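PDB 3BED: PTS system, IIA component from Enterococcus faecalis, which probably relays phosphoryl groups as the IIA component of a mannose/sorbose-type sugar phosphotransferase system, working as a two-subunit assembly. Local coordinates for residues A[112-115]-A[116-120]; A[26-29]-A[30-34]. One frame throughout, in Å; residues are numbered along the deposited sequence. Where two conformers were deposited one is given.

Contact 1 (A[112-115]-A[116-120]); sequences DELA and AYLTQ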
# COMPACT_ATOMS: atom_id res chain seq x y z
N ASP A 112 16.28 -12.12 -7.87
CA ASP A 112 16.99 -11.48 -6.80
C ASP A 112 17.21 -10.00 -7.13
O ASP A 112 17.11 -9.13 -6.24
CB ASP A 112 18.33 -12.20 -6.54
CG ASP A 112 18.13 -13.56 -5.89
OD1 ASP A 112 17.68 -13.60 -4.73
OD2 ASP A 112 18.34 -14.60 -6.55
N GLU A 113 17.52 -9.71 -8.40
CA GLU A 113 17.72 -8.33 -8.82
C GLU A 113 16.40 -7.58 -8.72
O GLU A 113 16.36 -6.45 -8.26
CB GLU A 113 18.22 -8.25 -10.25
CG GLU A 113 18.45 -6.82 -10.69
CD GLU A 113 19.25 -6.74 -11.95
OE1 GLU A 113 20.11 -7.64 -12.13
OE2 GLU A 113 19.04 -5.80 -12.75
N LEU A 114 15.34 -8.26 -9.15
CA LEU A 114 14.01 -7.64 -9.14
C LEU A 114 13.56 -7.38 -7.69
O LEU A 114 13.09 -6.28 -7.39
CB LEU A 114 13.01 -8.53 -9.86
CG LEU A 114 11.61 -7.95 -9.85
CD1 LEU A 114 11.57 -6.59 -10.56
CD2 LEU A 114 10.64 -8.93 -10.44
N ALA A 115 13.73 -8.35 -6.78
CA ALA A 115 13.41 -8.09 -5.36
C ALA A 115 14.20 -6.91 -4.75
O ALA A 115 13.66 -6.07 -4.01
CB ALA A 115 13.58 -9.37 -4.52
N ALA A 116 15.49 -6.83 -5.08
CA ALA A 116 16.29 -5.76 -4.54
C ALA A 116 15.81 -4.40 -5.07
O ALA A 116 15.69 -3.43 -4.32
CB ALA A 116 17.79 -5.98 -4.85
N TYR A 117 15.52 -4.34 -6.38
CA TYR A 117 15.02 -3.13 -7.01
C TYR A 117 13.70 -2.67 -6.36
O TYR A 117 13.54 -1.50 -6.00
CB TYR A 117 14.82 -3.39 -8.51
CG TYR A 117 14.20 -2.22 -9.22
CD1 TYR A 117 14.88 -0.99 -9.30
CD2 TYR A 117 12.93 -2.33 -9.79
CE1 TYR A 117 14.32 0.10 -9.95
CE2 TYR A 117 12.35 -1.24 -10.45
CZ TYR A 117 13.06 -0.04 -10.53
OH TYR A 117 12.47 1.04 -11.16
N LEU A 118 12.76 -3.61 -6.18
CA LEU A 118 11.44 -3.25 -5.66
C LEU A 118 11.48 -2.90 -4.19
O LEU A 118 10.67 -2.12 -3.71
CB LEU A 118 10.44 -4.39 -5.89
CG LEU A 118 10.14 -4.66 -7.38
CD1 LEU A 118 9.20 -5.81 -7.44
CD2 LEU A 118 9.59 -3.48 -8.16
N THR A 119 12.43 -3.49 -3.47
CA THR A 119 12.66 -3.08 -2.09
C THR A 119 13.06 -1.62 -2.05
O THR A 119 12.54 -0.83 -1.24
CB THR A 119 13.68 -3.98 -1.39
OG1 THR A 119 13.16 -5.32 -1.41
CG2 THR A 119 13.89 -3.55 0.05
N GLN A 120 14.01 -1.26 -2.91
CA GLN A 120 14.44 0.13 -2.95
C GLN A 120 13.31 1.07 -3.38
O GLN A 120 13.15 2.14 -2.79
CB GLN A 120 15.64 0.27 -3.88
CG GLN A 120 16.05 1.69 -4.15
CD GLN A 120 15.40 2.24 -5.43
OE1 GLN A 120 15.48 1.64 -6.53
NE2 GLN A 120 14.72 3.39 -5.28
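Leu114 and Leu118 meet one turn apart on the inner side of alpha-helix 111-124, which packs against the central parallel sheet of this alpha/beta subunit. The methyl Leu114 CD1 lies 4.0 Å from Leu118 CG, the two side chains crossing obliquely. Their first torsions differ: CG of Leu114 is anti to the backbone N (chi1 179°), that of Leu118 anti to the carbonyl carbon (chi1 -66°), and the two chains meet over one turn. Both leucines rest on Leu65 of strand 64-68, and Leu118 also reaches Ala103 of helix 97-105, so this side is closely filled.

The other side is loose. Glu113 and Ala116 are exposed, and what ties this part of the helix together is backbone: Tyr117 N donates to Glu113 O at 2.9 Å, and Ala116 N to Asp112 O at 3.0 Å. The carboxylate of Asp112 forms a salt bridge through OD1 with Arg90 NE.

Ala115 and Thr119 pack on Val92 of strand 89-93 in their own chain; from the second subunit Thr128 meets Ala115, and its OG1 hydrogen-bonds to Thr119 OG1. Within the helix, two donors grip a single carbonyl: Thr119 N comes to Ala115 O at 2.9 Å, while the hydroxyl Thr119 OG1 donates to the same Ala115 O at 2.8 Å from the opposite face of the carbonyl plane.

Contact 2 (A[26-29]-A[30-34]); sequences MIVG and ELADA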
# COMPACT_ATOMS: atom_id res chain seq x y z
N MSE A 26 -4.75 0.55 -13.96
CA MSE A 26 -5.29 1.84 -14.40
C MSE A 26 -4.25 2.94 -14.58
O MSE A 26 -4.56 4.01 -15.14
CB MSE A 26 -6.43 2.29 -13.48
CG MSE A 26 -7.71 1.42 -13.62
SE MSE A 26 -8.67 1.87 -15.26
CE MSE A 26 -9.36 3.61 -14.69
N ILE A 27 -3.03 2.67 -14.15
CA ILE A 27 -1.92 3.59 -14.24
C ILE A 27 -0.97 3.16 -15.36
O ILE A 27 -0.53 3.99 -16.13
CB ILE A 27 -1.16 3.70 -12.88
CG1 ILE A 27 -2.07 4.40 -11.85
CG2 ILE A 27 0.20 4.48 -13.03
CD1 ILE A 27 -1.58 4.28 -10.45
N VAL A 28 -0.66 1.86 -15.41
CA VAL A 28 0.33 1.35 -16.39
C VAL A 28 -0.29 0.63 -17.58
O VAL A 28 0.37 0.44 -18.60
CB VAL A 28 1.44 0.45 -15.73
CG1 VAL A 28 2.14 1.17 -14.56
CG2 VAL A 28 0.91 -0.91 -15.30
N GLY A 29 -1.56 0.26 -17.47
CA GLY A 29 -2.20 -0.43 -18.54
C GLY A 29 -2.45 -1.89 -18.35
O GLY A 29 -2.03 -2.50 -17.35
N GLU A 30 -3.10 -2.46 -19.36
CA GLU A 30 -3.63 -3.79 -19.25
C GLU A 30 -2.53 -4.83 -19.12
O GLU A 30 -2.81 -5.95 -18.71
CB GLU A 30 -4.54 -4.09 -20.46
CG GLU A 30 -3.77 -3.94 -21.73
CD GLU A 30 -4.54 -4.22 -22.98
OE1 GLU A 30 -5.78 -4.44 -22.92
OE2 GLU A 30 -3.86 -4.25 -24.03
N LEU A 31 -1.29 -4.47 -19.41
CA LEU A 31 -0.21 -5.46 -19.33
C LEU A 31 0.21 -5.75 -17.89
O LEU A 31 0.94 -6.72 -17.65
CB LEU A 31 0.99 -5.12 -20.26
CG LEU A 31 0.72 -5.24 -21.80
CD1 LEU A 31 1.85 -4.68 -22.63
CD2 LEU A 31 0.34 -6.65 -22.29
N ALA A 32 -0.24 -4.93 -16.93
CA ALA A 32 0.06 -5.21 -15.52
C ALA A 32 -0.70 -6.44 -15.11
O ALA A 32 -1.93 -6.47 -15.18
CB ALA A 32 -0.32 -4.02 -14.64
N ASP A 33 0.03 -7.48 -14.73
CA ASP A 33 -0.60 -8.75 -14.41
C ASP A 33 0.04 -9.39 -13.19
O ASP A 33 1.27 -9.37 -13.02
CB ASP A 33 -0.54 -9.71 -15.60
CG ASP A 33 -1.56 -10.82 -15.48
OD1 ASP A 33 -2.56 -10.68 -14.70
OD2 ASP A 33 -1.37 -11.86 -16.16
N ALA A 34 -0.81 -9.94 -12.33
CA ALA A 34 -0.35 -10.64 -11.14
C ALA A 34 -1.44 -11.56 -10.69
O ALA A 34 -2.64 -11.27 -10.91
CB ALA A 34 0.04 -9.66 -10.01
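Val28 and Ala32 touch across the turn that takes the chain out of helix 16-28. One branch of the valine does the touching: Val28 CG2 meets the methyl Ala32 CB at 3.4 Å, tighter than an ordinary carbon-carbon contact. The first torsion of Val28 places CG1 anti to the carbonyl carbon (chi1 -54°), which puts CG2 between the backbone N and that carbon, the branch nearer to Ala32. The alanine CB points back toward the helix end and also lies 3.5 Å from Gly29 O, so this small methyl touches a side chain and a carbonyl that lie on neighbouring flanks of it.

The backbone between them is a type I beta turn from Gly29 to Ala32. Ala32 N donates to Gly29 O at 3.0 Å; the N-H points almost straight at the oxygen (170°), although the nitrogen sits above the carbonyl plane. Gly29 leaves the helix with a positive phi of 106°, a conformation that glycine, having no side chain, adopts readily. At the outer corner, the Glu30 chain is extended beyond CG, and Leu31 is likewise exposed.

Ala32 is buried, packing on Thr24 and on Ala104 of helix 97-105, while Ala32 O accepts a hydrogen bond from Gln25 NE2. The buried alanine therefore has both backbone polar atoms hydrogen-bonded, one in the turn and one to the helix, while its methyl packs on Val28 and the charged Glu30 stays at the exposed corner.

From the N terminus, strand 7-13 leads into helix 16-28, and contact 2 closes a tight turn at the end of that helix before strand 35-39 enters the edge of the sheet. The chain then adds strands 64-68 and 89-93 of the sheet, with helices between and after them, up to helix 111-124, where contact 1 lies within successive helical turns and closes no loop. Contacts 1 and 2 follow in series, neither nesting nor crossing; the centres of contacts 1 and 2 are about 19 Å apart. Helix 97-105 is their shared neighbour, touching Val28 and Ala32 as well as Leu118. Both regions also reach the second subunit, through Met26 and Ile27 and through Ala115 and Thr119.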